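Local coordinates for TSC1 N-terminal domain (Chaetomium thermophilum, PDB 7A0M), which probably anchors the TSC complex, a GTPase-activating complex that restrains mTORC1, at the lysosome by binding phosphoinositide lipids, at residues Asn272-Leu277 with Asp340-Pro345; Asn347-Ala352 with Asp356-His361; Leu255-Pro260 with Phe327-Gly332. One frame throughout, in Å; residues are numbered along the deposited sequence.

From the N terminus, this all-helical domain, its helices stacked in a manner consistent with an alpha-solenoid, first enters interaction 3, where the turn after helix 242-255 (Leu255-Pro260) packs against helix 323-333. Before that loop closes, helix 267-278 supplies Asn272-Leu277 to interaction 1, which is completed by Asp340-Pro345 at the end of helix 335-343. The two contacts therefore cross, closing at 327-332 and then at 340-345. They also touch, through Tyr274 against Phe327 and Leu330. Interaction 2 follows in series as a short local closure between the loop 347-352 and the start of helix 357-373. It abuts interaction 1 where Tyr348 meets Tyr341 and Leu349 meets Asn272, but does not touch interaction 3.

Interaction 1 (Asn272-Leu277 with Asp340-Pro345); sequences NIYARL and DYIRKP. With SO4 (sulfate ion), chain E.
Asn272 and Tyr341 join two helices of the all-helical Hamartin-family domain, helix 267-278 and the last turn of helix 335-343. The polar link is one hydrogen bond, from Tyr341 OH to Asn272 OD1 at 2.7 Å. It lies in the carbonyl plane on a lone pair, with a C=O...donor angle of 143°. Tyr341 has CG anti to its backbone N (chi1 175°), which carries the ring across to the other helix.

Apolar packing flanks this bond. Ala275 CB sits at the ring edge, 4.2 Å from Tyr341 CE2, and Tyr274 CE2 approaches Ile342 CD1 at 4.4 Å, while Tyr274 OH is bonded to Ser369 of helix 357-373.

Charged groups lie on the far side of helix 335-343. Arg343 grips Asp340 side-on, NE and NH2 both reaching OD1 from the same face of the carboxylate. A leucine in place of Arg343 would probably leave the Asp340 carboxylate without its charged mate. A sulfate, probably from the crystallisation liquor, accepts a weak bond from Arg343 NH1; Lys344, extended beyond CG, is also bonded through NZ to Asn347 OD1, and its NZ donates a hydrogen bond to sulfate O2 at 2.9 Å.

Interaction 2 (Asn347-Ala352 with Asp356-His361); sequences NYLPHA and DDIDVH
His351 and Leu349, on the loop between helices 335-343 and 357-373, pack on Ile358 and His361 at the first turn of the second helix, a local loop-on-helix closure in the all-helical domain. The tight part centres on Ile358, which is buried. Its CG1 lies over one face of the His351 imidazole, displaced toward the ring's rim, in a CH-pi contact 4.2 Å from the ring centroid and 23° off the ring normal, while its CG2 meets His351 CD2 at 3.8 Å. The Ile358 CG1 branch, anti to the backbone N, carries CD1 on toward Leu349 CD1, at 4.3 Å. Leu349 in turn crosses His361 at about a right angle, with CD1 3.9 Å from His361 CE1.

The loop side is looser. His351 is exposed, although His346 meets its ring edge-to-face, and Ala352 beyond it makes no close contact with the helix segment.

What fixes the rotation of the His351 ring is a bond within the loop itself. With chi1 at 67°, CG stands between the backbone N and the carbonyl carbon, and the ring doubles back along the chain: His351 ND1 donates to Leu349 O at 2.9 Å, nearly straight at 170° and in the imidazole plane.

Interaction 3 (Leu255-Pro260 with Phe327-Gly332); sequences LLPFFP and FTILYG
Leu256, Pro257 and Ile329 form a small, buried and purely apolar contact, joining the 3-10 turn that follows helix 242-255 to the middle of helix 323-333. A single side chain on the helix serves both partners. Ile329 points toward the turn and uses its two branches separately: CG2 touches Leu256 CD1 at 4.1 Å, and CD1 reaches Pro257 CG at the same distance.

The torsions of Ile329 make this split possible. CG1 is anti to the backbone N (chi1 -164°), and chi2 near 61° bends CD1 toward Pro257, and the two side chains cross at about a right angle. Leu256 meets the isoleucine obliquely, end against branch, from an extended side chain (chi2 180°), and also rests on Leu333 one turn further along the helix.

Helix 402-410, the last helix modelled, adds to the packing: Pro257 lies on Ile406 and Ile329 on Cys409, so that it joins the same apolar cluster. The opposite face of helix 323-333 looks to the second subunit, where Phe327 and Tyr331 pack on Tyr383 and Leu378 of that chain. Hydrophobic packing of a helix against an inter-helix turn in this way is consistent with an alpha-solenoid-like stack of helices.

Interaction 1 (Asn272-Leu277 with Asp340-Pro345)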
loop_
_atom_site.group_PDB
_atom_site.type_symbol
_atom_site.label_atom_id
_atom_site.label_comp_id
_atom_site.label_asym_id
_atom_site.label_seq_id
_atom_site.Cartn_x
_atom_site.Cartn_y
_atom_site.Cartn_z
ATOM N N ASN B 272 14.015 -11.012 13.107
ATOM C CA ASN B 272 15.451 -11.131 12.869
ATOM C C ASN B 272 15.752 -12.023 11.673
ATOM O O ASN B 272 16.725 -11.778 10.949
ATOM C CB ASN B 272 16.151 -11.662 14.119
ATOM C CG ASN B 272 16.226 -10.631 15.230
ATOM O OD1 ASN B 272 16.137 -9.427 14.984
ATOM N ND2 ASN B 272 16.393 -11.099 16.461
ATOM N N ILE B 273 14.942 -13.062 11.455
ATOM C CA ILE B 273 15.123 -13.911 10.281
ATOM C C ILE B 273 14.917 -13.106 9.005
ATOM O O ILE B 273 15.679 -13.242 8.039
ATOM C CB ILE B 273 14.177 -15.125 10.346
ATOM C CG1 ILE B 273 14.621 -16.088 11.449
ATOM C CG2 ILE B 273 14.122 -15.841 9.001
ATOM C CD1 ILE B 273 13.667 -17.239 11.673
ATOM N N TYR B 274 13.892 -12.250 8.981
ATOM C CA TYR B 274 13.667 -11.397 7.819
ATOM C C TYR B 274 14.864 -10.491 7.555
ATOM O O TYR B 274 15.283 -10.324 6.403
ATOM C CB TYR B 274 12.399 -10.564 8.011
ATOM C CG TYR B 274 12.300 -9.391 7.061
ATOM C CD1 TYR B 274 11.851 -9.564 5.760
ATOM C CD2 TYR B 274 12.653 -8.110 7.468
ATOM C CE1 TYR B 274 11.762 -8.496 4.888
ATOM C CE2 TYR B 274 12.567 -7.037 6.603
ATOM C CZ TYR B 274 12.121 -7.235 5.316
ATOM O OH TYR B 274 12.032 -6.167 4.451
ATOM N N ALA B 275 15.422 -9.895 8.610
ATOM C CA ALA B 275 16.561 -8.997 8.437
ATOM C C ALA B 275 17.784 -9.744 7.919
ATOM O O ALA B 275 18.539 -9.212 7.097
ATOM C CB ALA B 275 16.876 -8.290 9.753
ATOM N N ARG B 276 18.000 -10.975 8.390
ATOM C CA ARG B 276 19.134 -11.760 7.910
ATOM C C ARG B 276 18.986 -12.083 6.430
ATOM O O ARG B 276 19.931 -11.922 5.648
ATOM C CB ARG B 276 19.273 -13.050 8.718
ATOM C CG ARG B 276 20.499 -13.858 8.319
ATOM C CD ARG B 276 20.339 -15.340 8.612
ATOM N NE ARG B 276 21.575 -16.069 8.336
ATOM C CZ ARG B 276 21.638 -17.374 8.095
ATOM N NH1 ARG B 276 20.532 -18.105 8.081
ATOM N NH2 ARG B 276 22.809 -17.947 7.854
ATOM N N LEU B 277 17.802 -12.549 6.027
ATOM C CA LEU B 277 17.583 -12.900 4.629
ATOM C C LEU B 277 17.566 -11.665 3.738
ATOM O O LEU B 277 17.884 -11.758 2.547
ATOM C CB LEU B 277 16.278 -13.682 4.484
ATOM C CG LEU B 277 16.138 -14.904 5.397
ATOM C CD1 LEU B 277 14.911 -15.729 5.031
ATOM C CD2 LEU B 277 17.399 -15.754 5.365
ATOM N N ASP B 340 7.245 -1.560 13.135
ATOM C CA ASP B 340 7.973 -1.030 14.283
ATOM C C ASP B 340 9.358 -1.652 14.402
ATOM O O ASP B 340 10.299 -0.984 14.846
ATOM C CB ASP B 340 7.178 -1.253 15.568
ATOM C CG ASP B 340 7.771 -0.515 16.753
ATOM O OD1 ASP B 340 7.578 0.717 16.845
ATOM O OD2 ASP B 340 8.430 -1.165 17.591
ATOM N N TYR B 341 9.502 -2.926 14.025
ATOM C CA TYR B 341 10.829 -3.532 13.979
ATOM C C TYR B 341 11.698 -2.839 12.938
ATOM O O TYR B 341 12.871 -2.541 13.191
ATOM C CB TYR B 341 10.714 -5.028 13.681
ATOM C CG TYR B 341 12.043 -5.727 13.490
ATOM C CD1 TYR B 341 12.775 -6.177 14.581
ATOM C CD2 TYR B 341 12.562 -5.945 12.220
ATOM C CE1 TYR B 341 13.988 -6.818 14.416
ATOM C CE2 TYR B 341 13.776 -6.585 12.044
ATOM C CZ TYR B 341 14.484 -7.020 13.145
ATOM O OH TYR B 341 15.692 -7.658 12.975
ATOM N N ILE B 342 11.137 -2.584 11.753
ATOM C CA ILE B 342 11.872 -1.869 10.716
ATOM C C ILE B 342 12.149 -0.434 11.147
ATOM O O ILE B 342 13.205 0.127 10.823
ATOM C CB ILE B 342 11.094 -1.923 9.388
ATOM C CG1 ILE B 342 10.950 -3.370 8.912
ATOM C CG2 ILE B 342 11.777 -1.079 8.318
ATOM C CD1 ILE B 342 10.101 -3.519 7.668
ATOM N N ARG B 343 11.229 0.178 11.896
ATOM C CA ARG B 343 11.429 1.557 12.329
ATOM C C ARG B 343 12.541 1.659 13.361
ATOM O O ARG B 343 13.425 2.518 13.255
ATOM C CB ARG B 343 10.139 2.129 12.915
ATOM C CG ARG B 343 10.303 3.560 13.412
ATOM C CD ARG B 343 9.097 4.043 14.196
ATOM N NE ARG B 343 8.913 3.282 15.429
ATOM C CZ ARG B 343 9.505 3.575 16.584
ATOM N NH1 ARG B 343 10.327 4.613 16.664
ATOM N NH2 ARG B 343 9.281 2.830 17.657
ATOM N N LYS B 344 12.515 0.793 14.368
ATOM C CA LYS B 344 13.450 0.869 15.489
ATOM C C LYS B 344 13.911 -0.536 15.833
ATOM O O LYS B 344 13.422 -1.155 16.785
ATOM C CB LYS B 344 12.805 1.561 16.693
ATOM C CG LYS B 344 13.781 1.986 17.778
ATOM C CD LYS B 344 13.046 2.413 19.040
ATOM C CE LYS B 344 14.012 2.905 20.103
ATOM N NZ LYS B 344 13.358 3.035 21.435
ATOM N N PRO B 345 14.867 -1.077 15.072
ATOM C CA PRO B 345 15.445 -2.376 15.443
ATOM C C PRO B 345 16.366 -2.280 16.639
ATOM O O PRO B 345 16.858 -3.316 17.110
ATOM C CB PRO B 345 16.208 -2.791 14.181
ATOM C CG PRO B 345 16.617 -1.492 13.570
ATOM C CD PRO B 345 15.495 -0.519 13.861
HETATM S S SO4 E . 10.870 5.682 20.895
HETATM O O1 SO4 E . 12.031 5.988 21.726
HETATM O O2 SO4 E . 10.771 4.237 20.711
HETATM O O3 SO4 E . 9.661 6.174 21.547
HETATM O O4 SO4 E . 11.019 6.329 19.594
#

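Interaction 2 (Asn347-Ala352 with Asp356-His361)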
loop_
_atom_site.group_PDB
_atom_site.type_symbol
_atom_site.label_atom_id
_atom_site.label_comp_id
_atom_site.label_asym_id
_atom_site.label_seq_id
_atom_site.Cartn_x
_atom_site.Cartn_y
_atom_site.Cartn_z
ATOM N N ASN B 347 15.236 -1.677 19.500
ATOM C CA ASN B 347 14.445 -2.358 20.519
ATOM C C ASN B 347 14.618 -3.873 20.513
ATOM O O ASN B 347 14.122 -4.534 21.432
ATOM C CB ASN B 347 12.963 -2.020 20.338
ATOM C CG ASN B 347 12.617 -0.629 20.829
ATOM O OD1 ASN B 347 13.470 0.082 21.358
ATOM N ND2 ASN B 347 11.362 -0.233 20.652
ATOM N N TYR B 348 15.300 -4.441 19.516
ATOM C CA TYR B 348 15.415 -5.887 19.392
ATOM C C TYR B 348 16.842 -6.411 19.382
ATOM O O TYR B 348 17.041 -7.599 19.657
ATOM C CB TYR B 348 14.721 -6.374 18.108
ATOM C CG TYR B 348 13.223 -6.162 18.078
ATOM C CD1 TYR B 348 12.681 -4.940 17.701
ATOM C CD2 TYR B 348 12.352 -7.191 18.410
ATOM C CE1 TYR B 348 11.313 -4.746 17.664
ATOM C CE2 TYR B 348 10.982 -7.007 18.376
ATOM C CZ TYR B 348 10.469 -5.783 18.003
ATOM O OH TYR B 348 9.107 -5.591 17.967
ATOM N N LEU B 349 17.834 -5.577 19.075
ATOM C CA LEU B 349 19.192 -6.043 18.861
ATOM C C LEU B 349 20.134 -5.444 19.894
ATOM O O LEU B 349 20.098 -4.227 20.126
ATOM C CB LEU B 349 19.670 -5.677 17.448
ATOM C CG LEU B 349 18.871 -6.276 16.291
ATOM C CD1 LEU B 349 19.337 -5.698 14.965
ATOM C CD2 LEU B 349 18.993 -7.792 16.291
ATOM N N PRO B 350 20.972 -6.251 20.543
ATOM C CA PRO B 350 22.013 -5.685 21.412
ATOM C C PRO B 350 22.959 -4.810 20.605
ATOM O O PRO B 350 23.425 -5.195 19.530
ATOM C CB PRO B 350 22.721 -6.924 21.973
ATOM C CG PRO B 350 21.719 -8.025 21.845
ATOM C CD PRO B 350 20.947 -7.722 20.595
ATOM N N HIS B 351 23.236 -3.621 21.130
ATOM C CA HIS B 351 24.013 -2.637 20.392
ATOM C C HIS B 351 24.650 -1.667 21.371
ATOM O O HIS B 351 24.251 -1.578 22.537
ATOM C CB HIS B 351 23.137 -1.879 19.390
ATOM C CG HIS B 351 22.116 -0.996 20.037
ATOM N ND1 HIS B 351 20.855 -1.438 20.375
ATOM C CD2 HIS B 351 22.174 0.301 20.419
ATOM C CE1 HIS B 351 20.179 -0.449 20.931
ATOM N NE2 HIS B 351 20.957 0.618 20.971
ATOM N N ALA B 352 25.647 -0.939 20.877
ATOM C CA ALA B 352 26.274 0.151 21.614
ATOM C C ALA B 352 25.599 1.458 21.220
ATOM O O ALA B 352 25.690 1.884 20.064
ATOM C CB ALA B 352 27.773 0.212 21.333
ATOM N N ASP B 356 27.315 4.346 15.770
ATOM C CA ASP B 356 26.380 4.540 14.671
ATOM C C ASP B 356 26.064 3.252 13.922
ATOM O O ASP B 356 25.292 3.287 12.960
ATOM C CB ASP B 356 26.929 5.578 13.687
ATOM C CG ASP B 356 27.090 6.948 14.314
ATOM O OD1 ASP B 356 26.213 7.347 15.107
ATOM O OD2 ASP B 356 28.096 7.626 14.012
ATOM N N ASP B 357 26.640 2.122 14.341
ATOM C CA ASP B 357 26.441 0.872 13.616
ATOM C C ASP B 357 24.981 0.440 13.618
ATOM O O ASP B 357 24.505 -0.140 12.635
ATOM C CB ASP B 357 27.322 -0.224 14.217
ATOM C CG ASP B 357 28.796 0.129 14.182
ATOM O OD1 ASP B 357 29.161 1.212 14.686
ATOM O OD2 ASP B 357 29.591 -0.678 13.656
ATOM N N ILE B 358 24.254 0.713 14.703
ATOM C CA ILE B 358 22.850 0.324 14.757
ATOM C C ILE B 358 21.993 1.264 13.915
ATOM O O ILE B 358 20.938 0.863 13.409
ATOM C CB ILE B 358 22.370 0.266 16.218
ATOM C CG1 ILE B 358 20.987 -0.385 16.307
ATOM C CG2 ILE B 358 22.359 1.656 16.844
ATOM C CD1 ILE B 358 20.943 -1.796 15.761
ATOM N N ASP B 359 22.427 2.514 13.734
ATOM C CA ASP B 359 21.680 3.450 12.903
ATOM C C ASP B 359 21.928 3.200 11.421
ATOM O O ASP B 359 21.005 3.311 10.607
ATOM C CB ASP B 359 22.041 4.889 13.275
ATOM C CG ASP B 359 21.786 5.190 14.737
ATOM O OD1 ASP B 359 20.660 4.927 15.209
ATOM O OD2 ASP B 359 22.711 5.686 15.416
ATOM N N VAL B 360 23.169 2.868 11.054
ATOM C CA VAL B 360 23.458 2.514 9.668
ATOM C C VAL B 360 22.696 1.253 9.284
ATOM O O VAL B 360 22.126 1.160 8.190
ATOM C CB VAL B 360 24.976 2.348 9.463
ATOM C CG1 VAL B 360 25.271 1.728 8.107
ATOM C CG2 VAL B 360 25.679 3.688 9.605
ATOM N N HIS B 361 22.671 0.266 10.183
ATOM C CA HIS B 361 21.912 -0.953 9.934
ATOM C C HIS B 361 20.422 -0.668 9.804
ATOM O O HIS B 361 19.744 -1.251 8.952
ATOM C CB HIS B 361 22.165 -1.953 11.061
ATOM C CG HIS B 361 21.413 -3.238 10.913
ATOM N ND1 HIS B 361 20.220 -3.478 11.559
ATOM C CD2 HIS B 361 21.685 -4.356 10.198
ATOM C CE1 HIS B 361 19.788 -4.686 11.247
ATOM N NE2 HIS B 361 20.658 -5.240 10.422
#

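Interaction 3 (Leu255-Pro260 with Phe327-Gly332)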
loop_
_atom_site.group_PDB
_atom_site.type_symbol
_atom_site.label_atom_id
_atom_site.label_comp_id
_atom_site.label_asym_id
_atom_site.label_seq_id
_atom_site.Cartn_x
_atom_site.Cartn_y
_atom_site.Cartn_z
ATOM N N LEU B 255 3.174 -22.605 7.232
ATOM C CA LEU B 255 2.754 -23.048 8.556
ATOM C C LEU B 255 2.065 -21.939 9.342
ATOM O O LEU B 255 1.105 -22.201 10.076
ATOM C CB LEU B 255 3.958 -23.575 9.333
ATOM C CG LEU B 255 4.482 -24.965 8.974
ATOM C CD1 LEU B 255 5.879 -25.152 9.536
ATOM C CD2 LEU B 255 3.547 -26.031 9.507
ATOM N N LEU B 256 2.549 -20.704 9.206
ATOM C CA LEU B 256 2.049 -19.608 10.032
ATOM C C LEU B 256 0.537 -19.395 9.962
ATOM O O LEU B 256 -0.062 -19.125 11.018
ATOM C CB LEU B 256 2.791 -18.315 9.670
ATOM C CG LEU B 256 4.282 -18.290 10.011
ATOM C CD1 LEU B 256 4.901 -16.964 9.601
ATOM C CD2 LEU B 256 4.499 -18.552 11.495
ATOM N N PRO B 257 -0.137 -19.488 8.807
ATOM C CA PRO B 257 -1.597 -19.285 8.804
ATOM C C PRO B 257 -2.379 -20.306 9.622
ATOM O O PRO B 257 -3.580 -20.098 9.839
ATOM C CB PRO B 257 -1.965 -19.373 7.317
ATOM C CG PRO B 257 -0.714 -19.026 6.600
ATOM C CD PRO B 257 0.390 -19.594 7.433
ATOM N N PHE B 258 -1.751 -21.390 10.078
ATOM C CA PHE B 258 -2.440 -22.387 10.885
ATOM C C PHE B 258 -2.347 -22.123 12.384
ATOM O O PHE B 258 -3.064 -22.768 13.155
ATOM C CB PHE B 258 -1.894 -23.786 10.576
ATOM C CG PHE B 258 -2.316 -24.318 9.237
ATOM C CD1 PHE B 258 -1.567 -24.056 8.101
ATOM C CD2 PHE B 258 -3.467 -25.078 9.113
ATOM C CE1 PHE B 258 -1.958 -24.545 6.867
ATOM C CE2 PHE B 258 -3.864 -25.570 7.884
ATOM C CZ PHE B 258 -3.107 -25.304 6.759
ATOM N N PHE B 259 -1.488 -21.200 12.815
ATOM C CA PHE B 259 -1.432 -20.804 14.218
ATOM C C PHE B 259 -0.943 -19.363 14.352
ATOM O O PHE B 259 0.054 -19.110 15.038
ATOM C CB PHE B 259 -0.531 -21.756 15.013
ATOM C CG PHE B 259 0.739 -22.141 14.300
ATOM C CD1 PHE B 259 0.765 -23.222 13.434
ATOM C CD2 PHE B 259 1.911 -21.434 14.512
ATOM C CE1 PHE B 259 1.930 -23.578 12.782
ATOM C CE2 PHE B 259 3.080 -21.787 13.865
ATOM C CZ PHE B 259 3.089 -22.861 13.000
ATOM N N PRO B 260 -1.623 -18.395 13.730
ATOM C CA PRO B 260 -1.092 -17.022 13.733
ATOM C C PRO B 260 -1.137 -16.350 15.094
ATOM O O PRO B 260 -0.301 -15.480 15.368
ATOM C CB PRO B 260 -1.993 -16.303 12.722
ATOM C CG PRO B 260 -3.285 -17.033 12.820
ATOM C CD PRO B 260 -2.939 -18.472 13.072
ATOM N N PHE B 327 7.763 -11.409 3.718
ATOM C CA PHE B 327 7.325 -10.064 4.080
ATOM C C PHE B 327 5.804 -9.978 4.109
ATOM O O PHE B 327 5.225 -9.382 5.025
ATOM C CB PHE B 327 7.905 -9.043 3.097
ATOM C CG PHE B 327 7.588 -7.609 3.439
ATOM C CD1 PHE B 327 6.366 -7.045 3.094
ATOM C CD2 PHE B 327 8.521 -6.817 4.088
ATOM C CE1 PHE B 327 6.079 -5.729 3.405
ATOM C CE2 PHE B 327 8.239 -5.498 4.399
ATOM C CZ PHE B 327 7.017 -4.955 4.057
ATOM N N THR B 328 5.145 -10.567 3.108
ATOM C CA THR B 328 3.691 -10.490 3.021
ATOM C C THR B 328 3.022 -11.152 4.219
ATOM O O THR B 328 2.072 -10.604 4.791
ATOM C CB THR B 328 3.215 -11.133 1.717
ATOM O OG1 THR B 328 3.625 -10.324 0.608
ATOM C CG2 THR B 328 1.700 -11.273 1.704
ATOM N N ILE B 329 3.511 -12.325 4.627
ATOM C CA ILE B 329 2.856 -13.041 5.715
ATOM C C ILE B 329 3.139 -12.368 7.055
ATOM O O ILE B 329 2.275 -12.351 7.940
ATOM C CB ILE B 329 3.269 -14.528 5.712
ATOM C CG1 ILE B 329 2.312 -15.353 6.575
ATOM C CG2 ILE B 329 4.706 -14.713 6.180
ATOM C CD1 ILE B 329 0.877 -15.315 6.092
ATOM N N LEU B 330 4.333 -11.796 7.231
ATOM C CA LEU B 330 4.625 -11.059 8.457
ATOM C C LEU B 330 3.809 -9.775 8.527
ATOM O O LEU B 330 3.230 -9.449 9.570
ATOM C CB LEU B 330 6.120 -10.748 8.545
ATOM C CG LEU B 330 7.091 -11.910 8.744
ATOM C CD1 LEU B 330 8.524 -11.400 8.729
ATOM C CD2 LEU B 330 6.794 -12.647 10.040
ATOM N N TYR B 331 3.752 -9.034 7.419
ATOM C CA TYR B 331 2.968 -7.807 7.379
ATOM C C TYR B 331 1.474 -8.093 7.462
ATOM O O TYR B 331 0.717 -7.277 8.000
ATOM C CB TYR B 331 3.298 -7.027 6.106
ATOM C CG TYR B 331 2.495 -5.762 5.914
ATOM C CD1 TYR B 331 2.792 -4.611 6.631
ATOM C CD2 TYR B 331 1.447 -5.716 5.005
ATOM C CE1 TYR B 331 2.063 -3.450 6.453
ATOM C CE2 TYR B 331 0.712 -4.561 4.820
ATOM C CZ TYR B 331 1.024 -3.432 5.548
ATOM O OH TYR B 331 0.295 -2.281 5.365
ATOM N N GLY B 332 1.031 -9.237 6.936
ATOM C CA GLY B 332 -0.380 -9.572 7.003
ATOM C C GLY B 332 -0.850 -9.942 8.394
ATOM O O GLY B 332 -2.001 -9.676 8.754
#